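PDB 1FFV: cutm, flavoprotein of carbon monoxide dehydrogenase from Hydrogenophaga pseudoflava, which binds FAD as the flavoprotein subunit of carbon monoxide dehydrogenase and probably passes electrons from the enzyme's iron-sulfur clusters to an external acceptor. Local coordinates for residues P39-L43 and R44-P48; L279-A282 and W283-A287. All blocks are in the same frame, centred on the assembly; numbering follows the deposited sequence.

Contact 1: residues P39-L43 and R44-P48; sequences PMMKL and RFAQP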
loop_
_atom_site.group_PDB
_atom_site.type_symbol
_atom_site.label_atom_id
_atom_site.label_comp_id
_atom_site.label_asym_id
_atom_site.label_seq_id
_atom_site.Cartn_x
_atom_site.Cartn_y
_atom_site.Cartn_z
ATOM N N PRO C 39 2.212 36.757 -4.533
ATOM C CA PRO C 39 1.801 36.646 -3.131
ATOM C C PRO C 39 0.436 37.308 -2.880
ATOM O O PRO C 39 -0.411 36.727 -2.197
ATOM C CB PRO C 39 2.921 37.377 -2.396
ATOM C CG PRO C 39 4.120 36.990 -3.191
ATOM C CD PRO C 39 3.629 37.168 -4.617
ATOM N N MET C 40 0.219 38.505 -3.439
ATOM C CA MET C 40 -1.059 39.197 -3.267
ATOM C C MET C 40 -2.175 38.415 -3.948
ATOM O O MET C 40 -3.292 38.370 -3.454
ATOM C CB MET C 40 -1.027 40.610 -3.852
ATOM C CG MET C 40 -0.087 41.571 -3.159
ATOM S SD MET C 40 -0.215 43.229 -3.871
ATOM C CE MET C 40 -0.216 44.226 -2.361
ATOM N N MET C 41 -1.865 37.805 -5.087
ATOM C CA MET C 41 -2.851 37.024 -5.820
ATOM C C MET C 41 -3.195 35.734 -5.077
ATOM O O MET C 41 -4.367 35.354 -4.991
ATOM C CB MET C 41 -2.360 36.734 -7.237
ATOM C CG MET C 41 -2.310 37.971 -8.126
ATOM S SD MET C 41 -1.801 37.581 -9.806
ATOM C CE MET C 41 -3.278 36.747 -10.411
ATOM N N LYS C 42 -2.183 35.098 -4.491
ATOM C CA LYS C 42 -2.391 33.874 -3.728
ATOM C C LYS C 42 -3.259 34.131 -2.492
ATOM O O LYS C 42 -3.941 33.232 -2.016
ATOM C CB LYS C 42 -1.047 33.252 -3.344
ATOM C CG LYS C 42 -0.320 32.636 -4.535
ATOM C CD LYS C 42 1.145 32.369 -4.251
ATOM C CE LYS C 42 1.339 31.355 -3.140
ATOM N NZ LYS C 42 2.800 31.123 -2.926
ATOM N N LEU C 43 -3.254 35.368 -2.001
ATOM C CA LEU C 43 -4.061 35.755 -0.843
ATOM C C LEU C 43 -5.369 36.441 -1.265
ATOM O O LEU C 43 -6.146 36.886 -0.417
ATOM C CB LEU C 43 -3.276 36.702 0.066
ATOM C CG LEU C 43 -2.030 36.136 0.743
ATOM C CD1 LEU C 43 -1.338 37.217 1.565
ATOM C CD2 LEU C 43 -2.415 34.963 1.624
ATOM N N ARG C 44 -5.597 36.540 -2.572
ATOM C CA ARG C 44 -6.793 37.180 -3.124
ATOM C C ARG C 44 -6.921 38.687 -2.785
ATOM O O ARG C 44 -8.026 39.186 -2.577
ATOM C CB ARG C 44 -8.064 36.420 -2.699
ATOM C CG ARG C 44 -8.038 34.904 -2.955
ATOM C CD ARG C 44 -8.607 34.487 -4.309
ATOM N NE ARG C 44 -8.429 33.052 -4.559
ATOM C CZ ARG C 44 -9.274 32.281 -5.246
ATOM N NH1 ARG C 44 -10.383 32.784 -5.767
ATOM N NH2 ARG C 44 -8.990 30.998 -5.439
ATOM N N PHE C 45 -5.790 39.389 -2.683
ATOM C CA PHE C 45 -5.783 40.834 -2.421
ATOM C C PHE C 45 -5.914 41.523 -3.770
ATOM O O PHE C 45 -6.480 42.612 -3.879
ATOM C CB PHE C 45 -4.461 41.294 -1.811
ATOM C CG PHE C 45 -4.306 40.975 -0.362
ATOM C CD1 PHE C 45 -5.388 40.515 0.393
ATOM C CD2 PHE C 45 -3.055 41.100 0.251
ATOM C CE1 PHE C 45 -5.229 40.176 1.739
ATOM C CE2 PHE C 45 -2.875 40.767 1.596
ATOM C CZ PHE C 45 -3.966 40.301 2.344
ATOM N N ALA C 46 -5.308 40.903 -4.775
ATOM C CA ALA C 46 -5.335 41.386 -6.147
ATOM C C ALA C 46 -5.857 40.227 -6.979
ATOM O O ALA C 46 -5.494 39.072 -6.737
ATOM C CB ALA C 46 -3.929 41.771 -6.602
ATOM N N GLN C 47 -6.741 40.525 -7.927
ATOM C CA GLN C 47 -7.312 39.492 -8.789
ATOM C C GLN C 47 -7.403 39.940 -10.242
ATOM O O GLN C 47 -8.496 40.023 -10.807
ATOM C CB GLN C 47 -8.694 39.070 -8.277
ATOM C CG GLN C 47 -8.663 38.549 -6.853
ATOM C CD GLN C 47 -10.007 38.054 -6.365
ATOM O OE1 GLN C 47 -10.402 36.928 -6.685
ATOM N NE2 GLN C 47 -10.698 38.867 -5.565
ATOM N N PRO C 48 -6.251 40.261 -10.861
ATOM C CA PRO C 48 -6.283 40.694 -12.260
ATOM C C PRO C 48 -6.690 39.538 -13.177
ATOM O O PRO C 48 -6.325 38.383 -12.944
ATOM C CB PRO C 48 -4.842 41.152 -12.506
ATOM C CG PRO C 48 -4.044 40.275 -11.596
ATOM C CD PRO C 48 -4.871 40.268 -10.339
#

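Contact 2: residues L279-A282 and W283-A287; sequences LNAA and WARCA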
loop_
_atom_site.group_PDB
_atom_site.type_symbol
_atom_site.label_atom_id
_atom_site.label_comp_id
_atom_site.label_asym_id
_atom_site.label_seq_id
_atom_site.Cartn_x
_atom_site.Cartn_y
_atom_site.Cartn_z
ATOM N N LEU C 279 24.515 58.500 8.328
ATOM C CA LEU C 279 25.370 59.664 8.133
ATOM C C LEU C 279 26.793 59.366 8.599
ATOM O O LEU C 279 27.762 59.673 7.894
ATOM C CB LEU C 279 24.809 60.864 8.892
ATOM C CG LEU C 279 23.484 61.422 8.368
ATOM C CD1 LEU C 279 22.929 62.443 9.340
ATOM C CD2 LEU C 279 23.680 62.030 6.987
ATOM N N ASN C 280 26.908 58.725 9.762
ATOM C CA ASN C 280 28.207 58.374 10.329
ATOM C C ASN C 280 28.962 57.351 9.491
ATOM O O ASN C 280 30.167 57.484 9.278
ATOM C CB ASN C 280 28.047 57.871 11.765
ATOM C CG ASN C 280 28.010 59.003 12.774
ATOM O OD1 ASN C 280 26.990 59.220 13.432
ATOM N ND2 ASN C 280 29.120 59.722 12.905
ATOM N N ALA C 281 28.247 56.343 9.004
ATOM C CA ALA C 281 28.853 55.303 8.186
ATOM C C ALA C 281 29.228 55.874 6.826
ATOM O O ALA C 281 30.250 55.499 6.248
ATOM C CB ALA C 281 27.893 54.129 8.025
ATOM N N ALA C 282 28.401 56.789 6.325
ATOM C CA ALA C 282 28.651 57.423 5.037
ATOM C C ALA C 282 29.905 58.286 5.103
ATOM O O ALA C 282 30.781 58.180 4.248
ATOM C CB ALA C 282 27.459 58.260 4.618
ATOM N N TRP C 283 30.007 59.102 6.150
ATOM C CA TRP C 283 31.158 59.981 6.333
ATOM C C TRP C 283 32.450 59.176 6.330
ATOM O O TRP C 283 33.392 59.519 5.624
ATOM C CB TRP C 283 31.020 60.787 7.631
ATOM C CG TRP C 283 32.177 61.732 7.920
ATOM C CD1 TRP C 283 33.149 61.568 8.866
ATOM C CD2 TRP C 283 32.464 62.981 7.269
ATOM N NE1 TRP C 283 34.016 62.631 8.849
ATOM C CE2 TRP C 283 33.619 63.513 7.879
ATOM C CE3 TRP C 283 31.856 63.700 6.236
ATOM C CZ2 TRP C 283 34.181 64.735 7.487
ATOM C CZ3 TRP C 283 32.411 64.914 5.846
ATOM C CH2 TRP C 283 33.565 65.419 6.473
ATOM N N ALA C 284 32.456 58.066 7.063
ATOM C CA ALA C 284 33.622 57.192 7.155
ATOM C C ALA C 284 34.053 56.634 5.799
ATOM O O ALA C 284 35.201 56.214 5.625
ATOM C CB ALA C 284 33.336 56.047 8.124
ATOM N N ARG C 285 33.118 56.604 4.852
ATOM C CA ARG C 285 33.401 56.095 3.516
ATOM C C ARG C 285 33.857 57.165 2.539
ATOM O O ARG C 285 34.291 56.845 1.437
ATOM C CB ARG C 285 32.194 55.332 2.965
ATOM C CG ARG C 285 32.041 53.962 3.593
ATOM C CD ARG C 285 30.754 53.273 3.197
ATOM N NE ARG C 285 30.721 51.911 3.729
ATOM C CZ ARG C 285 29.704 51.388 4.408
ATOM N NH1 ARG C 285 28.610 52.106 4.639
ATOM N NH2 ARG C 285 29.797 50.156 4.891
ATOM N N CYS C 286 33.770 58.428 2.949
ATOM C CA CYS C 286 34.185 59.556 2.118
ATOM C C CYS C 286 35.707 59.682 2.045
ATOM O O CYS C 286 36.417 59.334 2.992
ATOM C CB CYS C 286 33.598 60.866 2.649
ATOM S SG CYS C 286 31.846 61.099 2.336
ATOM N N ALA C 287 36.194 60.203 0.920
ATOM C CA ALA C 287 37.626 60.394 0.691
ATOM C C ALA C 287 37.856 61.384 -0.449
ATOM O O ALA C 287 37.280 62.477 -0.465
ATOM C CB ALA C 287 38.290 59.063 0.370
#

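Contact 1: residues P39-L43 and R44-P48
The end of Met41 packs against CG and CD of the Pro48 ring where the chain turns off the end of helix 37-42. The Met41 side chain can be followed outward atom by atom: CB lies 3.9 Å from Ala46 O, CG approaches the same carbonyl oxygen at 3.6 Å, SD lies beside Pro48 CG, and CE ends against Pro48 CG at 3.8 Å, with Pro48 CD almost as near. CG sits beside the backbone N, and the chain stays straight through chi2 before bending at chi3 (72°), which lays the methyl against the proline ring. Met41 CA also makes a CA-H...O contact with Ala46 O. Phe45 packs differently: Leu43 and Phe45 point the same way, side by side, and Leu43 CB stands over the ring centre in a CH-pi contact, 4.1 Å from the centroid, while Leu43 CD1 reaches Phe45 CE2. Met40 CB touches the CB atoms of both Phe45 and Ala46.

Two carbonyls of the last turn are used. Met40 O accepts a nearly straight bond from Phe45 N (2.8 Å) and a weak one from Ala46 N; Met41 O takes Arg44 N. Arg44 points away from the helix end at CB, and its NE bonds to Ile2 O while NH2 makes a salt bridge with an acidic side chain of another protein chain. With Arg44 at positive phi (63°) and these bonds returning to the final turn, the arrangement is a Schellman motif ending a helix of the FAD-binding domain.

Contact 2: residues L279-A282 and W283-A287
Trp283 and Leu279 are joined through the backbone in the last turns of helix 264-285: Trp283 N donates to Leu279 O at 2.9 Å, and Trp283 CB comes within 3.5 Å of the same oxygen. One residue on, Ala284 N bonds to Asn280 O at 3.2 Å, equally straight, while Ala284 CB lies against the carbonyl oxygens of Asn280 and Ala281. The pattern then changes. Arg285 N is closest to Ala282 O (2.9 Å) and keeps a weak bond of 3.4 Å to Ala281 O. Cys286 N bonds to Trp283 O, and Cys286 SG rests 3.6 Å from Ala282 O.

Among the side chains, Arg285 makes the longest run. Its CB, CG and CD pass along Ala281 O, CG being the nearest at 3.6 Å, and NH1 comes within 4.0 Å of Ala281 CB. The chain is extended from CG to NE, which carries the guanidinium to Trp181; there NH1 bonds to Trp181 O and the charged group forms a cation-pi contact with that residue. Trp283 leaves in another direction: CG lies anti to the backbone N (chi1 180°), and the indole side chain packs on Met202 and Lys204 of strand 196-205 and stacks with Phe238. Leu279 reaches Val243 and Ala246 of helix 240-252.

The arginine's methylenes thus lie along the Ala281 carbonyl. Arg285 N and Cys286 N both take i+3 acceptors, which is consistent with a tightened last turn, although the weak i+4 bond of Arg285 N persists. The arginine's charge is probably eased by the carbonyl and indole of Trp181, next to strand 180-186.

From the N terminus, the chain first reaches contact 1, where 44-48 turns off the end of helix 37-42 and leads toward strand 50-53 of the FAD-binding domain, with FAD and an iron-sulfur cluster close by. Contact 2 comes only at the C terminus, in the last turns of helix 264-285, which lie against strands 180-186 and 196-205 and helix 240-252. Neither closes a long loop, since the two halves of each are continuous in the chain; they are in series, neither nested nor crossed. The centres of contact 1 and contact 2 are about 42 Å apart, on opposite sides of the chain's centre. Contact 1 borders other protein chains, whereas contact 2 is touched by none in the assembly.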